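Side-chain contacts in fusolin (Unidentified entomopoxvirus, PDB 4YN2), which builds the crystalline spindles that enhance entomopoxvirus virulence and probably acts on chitin as a lytic polysaccharide monooxygenase: residues A[39-42]-A[43-47]; A[49-52]-A[53-57]; A[10-13]-A[14-18]. All coordinates share one frame; numbering follows the deposited sequence.

Three local contacts on or at the ends of helices near the start of fusolin are compared, all within the lytic polysaccharide monooxygenase region. Contacts 1 and 2 lie on successive helices, 31-48 and 51-63, which pack against each other: their centres are 8 Å apart, and Tyr41 CE2 comes within 3.6 Å of Ile55 CG1. Contact 3, on helix 10-15, touches neither; its nearest atoms are about 11 Å from contact 1 and about 10 Å from contact 2. It is nevertheless tied to helix 31-48 by the Cys14-Cys33 disulfide. The Gln11 side chain in contact 3 lies about 12 Å from the zinc ion bound by His1 and His142.

Contact 1: residues A[39-42]-A[43-47]; sequences YVYD and KVLDE
Tyr39 and Lys43 run out side by side from one flank of helix 31-48, one turn apart. Both leave the backbone with CG anti to N (chi1 180° and 177°), and the lysine chain stays extended to its end, so CD lies 4.2 Å from CE2 of the tyrosine in an oblique approach to the ring. Their polar ends are joined by a water at the ring edge, in its plane, 2.8 Å from Tyr39 OH. The same water accepts a hydrogen bond from Lys43 NZ, which also forms a salt bridge with Asp105 and donates to the carbonyl of His97; these partners fix the ammonium end.

The other pairs repeat the one-turn spacing. Val40 CG1 meets Val44 CG2 at 4.3 Å on the buried side, while Leu45 CD2 approaches Tyr41 CE1 obliquely, at 4.3 Å. Beneath them the backbone keeps regular helical bonds, among them Leu45 N to Tyr41 O at 2.8 Å. On the exposed side, the Asp46 carboxylate lies by the Asp42 carbonyl oxygen, its CG 3.1 Å from Asp42 O.

Helix 51-63 covers the side bearing Val40, Tyr41 and Val44, receiving the Tyr41 ring on Thr51 and Ile55 and Val40 on Glu61. Loop residues Asp105, Ser107 and Ile111 border the Tyr39 and Val40 flank, and Trp99 adjoins Val44.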
loop_
_atom_site.group_PDB
_atom_site.type_symbol
_atom_site.label_atom_id
_atom_site.label_comp_id
_atom_site.label_asym_id
_atom_site.label_seq_id
_atom_site.Cartn_x
_atom_site.Cartn_y
_atom_site.Cartn_z
ATOM N N TYR A 39 -9.836 8.876 -11.985
ATOM C CA TYR A 39 -9.226 8.155 -13.105
ATOM C C TYR A 39 -10.257 7.244 -13.816
ATOM O O TYR A 39 -10.398 7.294 -15.036
ATOM C CB TYR A 39 -8.071 7.297 -12.568
ATOM C CG TYR A 39 -7.352 6.492 -13.619
ATOM C CD1 TYR A 39 -6.233 7.000 -14.264
ATOM C CD2 TYR A 39 -7.746 5.197 -13.921
ATOM C CE1 TYR A 39 -5.539 6.251 -15.207
ATOM C CE2 TYR A 39 -7.064 4.438 -14.868
ATOM C CZ TYR A 39 -5.961 4.971 -15.511
ATOM O OH TYR A 39 -5.283 4.211 -16.428
ATOM N N VAL A 40 -10.954 6.405 -13.048
ATOM C CA VAL A 40 -11.967 5.489 -13.594
ATOM C C VAL A 40 -13.185 6.304 -14.092
ATOM O O VAL A 40 -13.728 5.998 -15.153
ATOM C CB VAL A 40 -12.382 4.406 -12.567
ATOM C CG1 VAL A 40 -13.575 3.588 -13.075
ATOM C CG2 VAL A 40 -11.205 3.486 -12.267
ATOM N N TYR A 41 -13.612 7.312 -13.321
ATOM C CA TYR A 41 -14.731 8.195 -13.701
ATOM C C TYR A 41 -14.466 8.831 -15.082
ATOM O O TYR A 41 -15.268 8.665 -16.002
ATOM C CB TYR A 41 -14.897 9.297 -12.639
ATOM C CG TYR A 41 -16.089 10.213 -12.807
ATOM C CD1 TYR A 41 -16.057 11.272 -13.712
ATOM C CD2 TYR A 41 -17.176 10.131 -11.950
ATOM C CE1 TYR A 41 -17.109 12.181 -13.802
ATOM C CE2 TYR A 41 -18.227 11.042 -12.022
ATOM C CZ TYR A 41 -18.184 12.079 -12.935
ATOM O OH TYR A 41 -19.248 12.953 -13.001
ATOM N N ASP A 42 -13.305 9.493 -15.233
ATOM C CA ASP A 42 -12.918 10.158 -16.486
ATOM C C ASP A 42 -12.668 9.152 -17.608
ATOM O O ASP A 42 -13.023 9.436 -18.747
ATOM C CB ASP A 42 -11.680 11.046 -16.283
ATOM C CG ASP A 42 -11.918 12.230 -15.359
ATOM O OD1 ASP A 42 -13.086 12.573 -15.128
ATOM O OD2 ASP A 42 -10.927 12.795 -14.845
ATOM N N LYS A 43 -12.101 7.971 -17.301
ATOM C CA LYS A 43 -11.859 6.925 -18.305
ATOM C C LYS A 43 -13.181 6.469 -18.932
ATOM O O LYS A 43 -13.299 6.403 -20.162
ATOM C CB LYS A 43 -11.128 5.736 -17.657
ATOM C CG LYS A 43 -10.861 4.545 -18.546
ATOM C CD LYS A 43 -10.004 3.534 -17.795
ATOM C CE LYS A 43 -9.909 2.219 -18.510
ATOM N NZ LYS A 43 -9.192 1.211 -17.696
ATOM N N VAL A 44 -14.176 6.178 -18.078
ATOM C CA VAL A 44 -15.485 5.703 -18.519
ATOM C C VAL A 44 -16.297 6.852 -19.157
ATOM O O VAL A 44 -16.958 6.618 -20.166
ATOM C CB VAL A 44 -16.238 5.011 -17.363
ATOM C CG1 VAL A 44 -17.683 4.695 -17.745
ATOM C CG2 VAL A 44 -15.501 3.736 -16.955
ATOM N N LEU A 45 -16.221 8.070 -18.610
ATOM C CA LEU A 45 -16.909 9.234 -19.183
ATOM C C LEU A 45 -16.430 9.491 -20.624
ATOM O O LEU A 45 -17.245 9.749 -21.501
ATOM C CB LEU A 45 -16.658 10.484 -18.318
ATOM C CG LEU A 45 -17.388 11.776 -18.725
ATOM C CD1 LEU A 45 -18.864 11.698 -18.411
ATOM C CD2 LEU A 45 -16.793 12.974 -18.014
ATOM N N ASP A 46 -15.119 9.384 -20.866
ATOM C CA ASP A 46 -14.529 9.603 -22.190
ATOM C C ASP A 46 -14.840 8.494 -23.203
ATOM O O ASP A 46 -14.820 8.780 -24.397
ATOM C CB ASP A 46 -13.000 9.748 -22.081
ATOM C CG ASP A 46 -12.548 11.027 -21.419
ATOM O OD1 ASP A 46 -13.403 11.903 -21.173
ATOM O OD2 ASP A 46 -11.331 11.166 -21.168
ATOM N N GLU A 47 -15.088 7.247 -22.766
ATOM C CA GLU A 47 -15.350 6.144 -23.698
ATOM C C GLU A 47 -16.845 6.008 -24.038
ATOM O O GLU A 47 -17.164 5.731 -25.194
ATOM C CB GLU A 47 -14.780 4.812 -23.153
ATOM C CG GLU A 47 -15.689 3.978 -22.268
ATOM C CD GLU A 47 -15.012 2.781 -21.625
ATOM O OE1 GLU A 47 -15.537 1.655 -21.779
ATOM O OE2 GLU A 47 -13.958 2.966 -20.975
HETATM O O HOH W 1 -6.529 1.849 -17.314
#

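Contact 2: residues A[49-52]-A[53-57]; sequences GSTT and DAISA
Ser50, with its hydroxyl oxygen swung anti to the backbone N (chi1 179°), faces Asp53, whose carboxylate lies beside its own N (chi1 -65°). Ser50 holds the N-cap position of helix 51-63, just after Gly49 has ended the preceding helix with a positive phi, and the two residues thus form the short link between consecutive helices. Asp53 OD2 comes alongside the serine, 3.5 Å from CB and slightly farther from OG. A carboxylate in this first turn would probably be stabilised by the helix dipole; its side chain also touches Thr48 and Trp99.

The first backbone bond of the turn runs from Ala54 N to Ser50 O at 3.2 Å. On the side turned to helix 31-48, Thr51 directs its methyl toward the next turn, where CG2 meets Ile55 CD1 at 3.7 Å and the two side chains cross obliquely. Ile55 CG1 also lies over the carbonyl oxygen of Thr51, 3.3 Å away, so the branch packs on the backbone as well as on the methyl. That same oxygen also accepts the backbone bond from Ile55 N.

Farther round, on the exposed face, Ser56 turns its hydroxyl back along the helix to Thr52. The Thr52 carbonyl oxygen is gripped twice by one residue: Ser56 N and Ser56 OG each donate to it at 3.0 Å, reaching it from opposite faces of the carbonyl plane.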
loop_
_atom_site.group_PDB
_atom_site.type_symbol
_atom_site.label_atom_id
_atom_site.label_comp_id
_atom_site.label_asym_id
_atom_site.label_seq_id
_atom_site.Cartn_x
_atom_site.Cartn_y
_atom_site.Cartn_z
ATOM N N GLY A 49 -19.431 8.460 -22.840
ATOM C CA GLY A 49 -20.112 9.751 -22.882
ATOM C C GLY A 49 -21.345 9.809 -21.994
ATOM O O GLY A 49 -22.249 10.611 -22.248
ATOM N N SER A 50 -21.390 8.956 -20.944
ATOM C CA SER A 50 -22.499 8.854 -20.002
ATOM C C SER A 50 -21.987 9.082 -18.578
ATOM O O SER A 50 -21.132 8.327 -18.107
ATOM C CB SER A 50 -23.153 7.481 -20.115
ATOM O OG SER A 50 -24.223 7.328 -19.194
ATOM N N THR A 51 -22.501 10.121 -17.905
ATOM C CA THR A 51 -22.099 10.457 -16.540
ATOM C C THR A 51 -22.542 9.359 -15.560
ATOM O O THR A 51 -21.777 9.042 -14.658
ATOM C CB THR A 51 -22.653 11.832 -16.143
ATOM O OG1 THR A 51 -22.056 12.813 -16.988
ATOM C CG2 THR A 51 -22.375 12.187 -14.690
ATOM N N THR A 52 -23.761 8.787 -15.730
ATOM C CA THR A 52 -24.275 7.736 -14.843
ATOM C C THR A 52 -23.330 6.522 -14.841
ATOM O O THR A 52 -23.080 5.959 -13.777
ATOM C CB THR A 52 -25.708 7.338 -15.226
ATOM O OG1 THR A 52 -26.572 8.430 -14.919
ATOM C CG2 THR A 52 -26.195 6.097 -14.486
ATOM N N ASP A 53 -22.818 6.129 -16.020
ATOM C CA ASP A 53 -21.878 5.012 -16.143
ATOM C C ASP A 53 -20.544 5.357 -15.488
ATOM O O ASP A 53 -19.954 4.499 -14.835
ATOM C CB ASP A 53 -21.643 4.648 -17.615
ATOM C CG ASP A 53 -22.869 4.117 -18.340
ATOM O OD1 ASP A 53 -23.843 3.724 -17.657
ATOM O OD2 ASP A 53 -22.845 4.073 -19.585
ATOM N N ALA A 54 -20.078 6.607 -15.657
ATOM C CA ALA A 54 -18.832 7.085 -15.061
ATOM C C ALA A 54 -18.908 7.026 -13.535
ATOM O O ALA A 54 -18.006 6.479 -12.908
ATOM C CB ALA A 54 -18.535 8.507 -15.522
ATOM N N ILE A 55 -20.030 7.502 -12.956
ATOM C CA ILE A 55 -20.265 7.459 -11.508
ATOM C C ILE A 55 -20.308 6.011 -11.021
ATOM O O ILE A 55 -19.655 5.682 -10.041
ATOM C CB ILE A 55 -21.584 8.177 -11.102
ATOM C CG1 ILE A 55 -21.552 9.676 -11.430
ATOM C CG2 ILE A 55 -21.878 7.956 -9.610
ATOM C CD1 ILE A 55 -23.006 10.333 -11.494
ATOM N N SER A 56 -21.098 5.160 -11.687
ATOM C CA SER A 56 -21.259 3.769 -11.277
ATOM C C SER A 56 -19.944 2.986 -11.344
ATOM O O SER A 56 -19.688 2.179 -10.455
ATOM C CB SER A 56 -22.306 3.072 -12.136
ATOM O OG SER A 56 -23.578 3.671 -11.938
ATOM N N ALA A 57 -19.139 3.197 -12.404
ATOM C CA ALA A 57 -17.849 2.513 -12.544
ATOM C C ALA A 57 -16.874 2.933 -11.444
ATOM O O ALA A 57 -16.225 2.078 -10.846
ATOM C CB ALA A 57 -17.245 2.801 -13.897
#

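Contact 3: residues A[10-13]-A[14-18]; sequences RQRR and CSMES
Cys14 sits one turn after Arg10 on the short helix 10-15, which follows strand 2-6 in the N-terminal part of the monooxygenase-like fold. Its N donates to Arg10 O, and SG, 3.4 Å from that same oxygen, continues into the disulfide with Cys33, so the covalent link to helix 31-48 starts right beside the backbone bond.

Ser15 donates its backbone N to Gln11 O and sets its hydroxyl between N and the carbonyl carbon (chi1 68°). There OG receives Arg12 NH1 at 3.0 Å, a hydrogen bond whose acceptor lies in the guanidinium plane, with an N-H...O angle of 159°. The same OG lies near Arg12 O and is hydrogen-bonded to Asp65 OD2, so this hydroxyl ties the arginine to a neighbouring loop. The arginine reaches it by bending at chi2, 64°, which turns the guanidinium toward the C-terminal end of the helix, onto Ser15 and Met16.

Met16 then crosses Arg12 at about a right angle. Its CG lies 3.1 Å above one guanidinium face, offset toward the rim on the NH1 side, while SD is 4.0 Å from CZ; the backbone bond from Met16 N to Arg12 O is weak. The terminal CE falls by Arg13 CA.

Glu17 bends toward Arg13, yet their charged ends do not meet; both instead engage Asp30, Arg13 through a salt bridge, while Glu17 OE2 accepts from the backbone N of Asp30. A water centred over the Arg13 guanidinium face donates to Arg13 O and, at 2.7 Å, to Glu17 OE2.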
loop_
_atom_site.group_PDB
_atom_site.type_symbol
_atom_site.label_atom_id
_atom_site.label_comp_id
_atom_site.label_asym_id
_atom_site.label_seq_id
_atom_site.Cartn_x
_atom_site.Cartn_y
_atom_site.Cartn_z
ATOM N N ARG A 10 -4.884 -0.903 0.304
ATOM C CA ARG A 10 -4.988 0.373 -0.397
ATOM C C ARG A 10 -6.451 0.683 -0.732
ATOM O O ARG A 10 -6.927 1.766 -0.406
ATOM C CB ARG A 10 -4.160 0.317 -1.682
ATOM C CG ARG A 10 -4.121 1.622 -2.452
ATOM C CD ARG A 10 -3.329 1.471 -3.717
ATOM N NE ARG A 10 -1.890 1.418 -3.487
ATOM C CZ ARG A 10 -0.978 1.337 -4.453
ATOM N NH1 ARG A 10 -1.349 1.288 -5.730
ATOM N NH2 ARG A 10 0.314 1.297 -4.152
ATOM N N GLN A 11 -7.159 -0.273 -1.364
ATOM C CA GLN A 11 -8.550 -0.051 -1.768
ATOM C C GLN A 11 -9.490 0.052 -0.555
ATOM O O GLN A 11 -10.521 0.713 -0.662
ATOM C CB GLN A 11 -9.057 -1.112 -2.769
ATOM C CG GLN A 11 -9.586 -2.437 -2.203
ATOM C CD GLN A 11 -8.544 -3.345 -1.619
ATOM O OE1 GLN A 11 -7.338 -3.199 -1.850
ATOM N NE2 GLN A 11 -9.000 -4.315 -0.854
ATOM N N ARG A 12 -9.156 -0.584 0.573
ATOM C CA ARG A 12 -10.000 -0.513 1.764
ATOM C C ARG A 12 -9.873 0.873 2.384
ATOM O O ARG A 12 -10.875 1.454 2.801
ATOM C CB ARG A 12 -9.679 -1.623 2.784
ATOM C CG ARG A 12 -10.462 -1.524 4.095
ATOM C CD ARG A 12 -11.954 -1.697 3.925
ATOM N NE ARG A 12 -12.669 -1.504 5.193
ATOM C CZ ARG A 12 -13.677 -0.655 5.417
ATOM N NH1 ARG A 12 -14.143 0.118 4.435
ATOM N NH2 ARG A 12 -14.234 -0.576 6.620
ATOM N N ARG A 13 -8.663 1.426 2.394
ATOM C CA ARG A 13 -8.453 2.780 2.872
ATOM C C ARG A 13 -9.276 3.774 2.022
ATOM O O ARG A 13 -9.890 4.695 2.568
ATOM C CB ARG A 13 -6.974 3.130 2.849
ATOM C CG ARG A 13 -6.748 4.557 3.267
ATOM C CD ARG A 13 -5.325 4.845 3.635
ATOM N NE ARG A 13 -5.213 6.250 4.024
ATOM C CZ ARG A 13 -5.187 7.272 3.182
ATOM N NH1 ARG A 13 -5.217 7.063 1.875
ATOM N NH2 ARG A 13 -5.103 8.515 3.643
ATOM N N CYS A 14 -9.314 3.556 0.699
ATOM C CA CYS A 14 -10.125 4.371 -0.207
ATOM C C CYS A 14 -11.626 4.206 0.061
ATOM O O CYS A 14 -12.349 5.181 -0.041
ATOM C CB CYS A 14 -9.816 4.026 -1.658
ATOM S SG CYS A 14 -8.133 4.433 -2.186
ATOM N N SER A 15 -12.103 2.981 0.335
ATOM C CA SER A 15 -13.540 2.748 0.518
ATOM C C SER A 15 -14.093 3.316 1.825
ATOM O O SER A 15 -15.306 3.386 1.959
ATOM C CB SER A 15 -13.864 1.265 0.440
ATOM O OG SER A 15 -13.320 0.590 1.556
ATOM N N MET A 16 -13.246 3.716 2.775
ATOM C CA MET A 16 -13.713 4.356 4.008
ATOM C C MET A 16 -13.965 5.855 3.783
ATOM O O MET A 16 -14.513 6.505 4.663
ATOM C CB MET A 16 -12.698 4.154 5.134
ATOM C CG MET A 16 -12.554 2.690 5.525
ATOM S SD MET A 16 -11.393 2.336 6.863
ATOM C CE MET A 16 -10.105 3.382 6.458
ATOM N N GLU A 17 -13.572 6.400 2.618
ATOM C CA GLU A 17 -13.789 7.807 2.258
ATOM C C GLU A 17 -15.234 8.068 1.819
ATOM O O GLU A 17 -15.949 7.134 1.468
ATOM C CB GLU A 17 -12.849 8.192 1.107
ATOM C CG GLU A 17 -11.383 8.202 1.505
ATOM C CD GLU A 17 -10.856 9.557 1.937
ATOM O OE1 GLU A 17 -11.668 10.461 2.232
ATOM O OE2 GLU A 17 -9.623 9.742 1.892
ATOM N N SER A 18 -15.652 9.343 1.791
ATOM C CA SER A 18 -17.007 9.699 1.340
ATOM C C SER A 18 -17.039 9.747 -0.192
ATOM O O SER A 18 -17.087 10.824 -0.786
ATOM C CB SER A 18 -17.447 11.038 1.937
ATOM O OG SER A 18 -18.748 11.409 1.513
HETATM O O HOH W 2 -8.387 7.480 2.602
#